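PDB 3HL0: maleylacetate reductase from Agrobacterium tumefaciens, which catalyses the NADH-dependent reduction of maleylacetate to 3-oxoadipate, probably as a step in the catabolism of gamma-resorcylate. Local coordinates for residues A[265-270]-A[276-281]. Sequence-based numbering, arbitrary orientation.
Sequences HTIAYV and NLLAPL
Ile267 and Leu278 bring the two segments closest, their CA atoms 8.5 Å apart, where the last turns of helix 255-271 face segment 276-281, which runs into helix 279-285. At this spacing branched aliphatic side chains span the gap. Leu278 does most of the bridging: chi1 (-76°) sets its CG beside the backbone N, and chi2 of 162°, with CD1 anti to CA, extends that methyl to 4.1 Å from Ile267 CG2. Leu278 CD1 also rests on the helix backbone, 4.1 Å from Ile267 O and 4.3 Å from Val270 C, and lies 4.4 Å from Val270 CG1. Beta-branching suits Ile267, because CG2 springs directly from CB and can meet both leucines; Leu281 CD2 approaches it at 4.4 Å. The leucines, branched at CG, have the longer reach, while compact Val270 packs close to its helix. Ile267 and Val270 lie one turn apart; Leu278 and Leu281, also three residues apart, both direct CB toward them. All four side chains are buried. Leu293 of helix 289-300 touches both Ile267 and Leu281, while Tyr182 lies against Ile267 and Val270. This is apolar packing between consecutive helices, part of the core of the helical C-terminal domain of the iron-containing alcohol dehydrogenase fold, away from the NAD site.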
# COMPACT_ATOMS: atom_id res chain seq x y z
N HIS A 265 -20.93 7.74 7.61
CA HIS A 265 -21.27 7.83 9.03
C HIS A 265 -20.97 9.18 9.60
O HIS A 265 -21.74 9.66 10.41
CB HIS A 265 -20.48 6.75 9.77
CG HIS A 265 -20.77 5.40 9.23
ND1 HIS A 265 -21.95 4.74 9.49
CD2 HIS A 265 -20.07 4.62 8.37
CE1 HIS A 265 -21.95 3.60 8.82
NE2 HIS A 265 -20.82 3.50 8.14
N THR A 266 -19.85 9.79 9.17
CA THR A 266 -19.50 11.11 9.69
C THR A 266 -20.46 12.13 9.08
O THR A 266 -20.92 13.05 9.79
CB THR A 266 -18.02 11.47 9.38
OG1 THR A 266 -17.80 11.34 7.97
CG2 THR A 266 -17.10 10.51 10.17
N ILE A 267 -20.78 11.97 7.80
CA ILE A 267 -21.78 12.88 7.20
C ILE A 267 -23.15 12.68 7.82
O ILE A 267 -23.78 13.68 8.18
CB ILE A 267 -21.80 12.72 5.68
CG1 ILE A 267 -20.45 13.16 5.11
CG2 ILE A 267 -22.93 13.54 5.06
CD1 ILE A 267 -20.03 14.60 5.45
N ALA A 268 -23.58 11.43 8.03
CA ALA A 268 -24.85 11.21 8.75
C ALA A 268 -24.89 11.85 10.13
O ALA A 268 -25.97 12.35 10.55
CB ALA A 268 -25.17 9.69 8.86
N TYR A 269 -23.77 11.83 10.86
CA TYR A 269 -23.71 12.44 12.20
C TYR A 269 -24.00 13.94 12.06
O TYR A 269 -24.87 14.47 12.78
CB TYR A 269 -22.32 12.28 12.78
CG TYR A 269 -22.10 12.78 14.19
CD1 TYR A 269 -22.14 11.87 15.27
CD2 TYR A 269 -21.73 14.11 14.44
CE1 TYR A 269 -21.85 12.30 16.59
CE2 TYR A 269 -21.46 14.56 15.76
CZ TYR A 269 -21.53 13.63 16.83
OH TYR A 269 -21.29 14.03 18.13
N VAL A 270 -23.34 14.62 11.10
CA VAL A 270 -23.52 16.08 10.96
C VAL A 270 -24.87 16.43 10.35
O VAL A 270 -25.44 17.47 10.69
CB VAL A 270 -22.34 16.70 10.15
CG1 VAL A 270 -22.51 18.24 9.98
CG2 VAL A 270 -21.05 16.36 10.91
N ASN A 276 -29.74 21.68 5.89
CA ASN A 276 -29.84 22.52 4.73
C ASN A 276 -28.49 22.64 4.03
O ASN A 276 -28.42 22.68 2.82
CB ASN A 276 -30.34 23.91 5.13
CG ASN A 276 -31.77 23.87 5.67
OD1 ASN A 276 -32.62 23.13 5.15
ND2 ASN A 276 -32.02 24.62 6.71
N LEU A 277 -27.42 22.66 4.81
CA LEU A 277 -26.09 22.81 4.18
C LEU A 277 -25.72 21.54 3.41
O LEU A 277 -25.04 21.64 2.38
CB LEU A 277 -25.05 23.16 5.23
CG LEU A 277 -25.25 24.53 5.92
CD1 LEU A 277 -24.23 24.64 7.04
CD2 LEU A 277 -25.08 25.64 4.90
N LEU A 278 -26.19 20.38 3.89
CA LEU A 278 -25.88 19.13 3.16
C LEU A 278 -26.91 18.77 2.10
O LEU A 278 -26.75 17.80 1.38
CB LEU A 278 -25.68 17.98 4.18
CG LEU A 278 -24.33 18.05 4.89
CD1 LEU A 278 -24.34 17.20 6.17
CD2 LEU A 278 -23.20 17.59 3.96
N ALA A 279 -27.98 19.57 1.98
CA ALA A 279 -29.01 19.28 0.98
C ALA A 279 -28.49 19.12 -0.46
O ALA A 279 -28.96 18.22 -1.16
CB ALA A 279 -30.17 20.30 1.06
N PRO A 280 -27.51 19.93 -0.90
CA PRO A 280 -27.02 19.74 -2.27
C PRO A 280 -26.37 18.39 -2.47
O PRO A 280 -26.44 17.79 -3.56
CB PRO A 280 -25.98 20.87 -2.47
CG PRO A 280 -26.32 21.88 -1.43
CD PRO A 280 -26.93 21.14 -0.26
N LEU A 281 -25.76 17.88 -1.40
CA LEU A 281 -25.17 16.55 -1.46
C LEU A 281 -26.25 15.47 -1.45
O LEU A 281 -26.18 14.53 -2.24
CB LEU A 281 -24.20 16.32 -0.31
CG LEU A 281 -23.61 14.89 -0.23
CD1 LEU A 281 -22.94 14.38 -1.50
CD2 LEU A 281 -22.55 14.92 0.90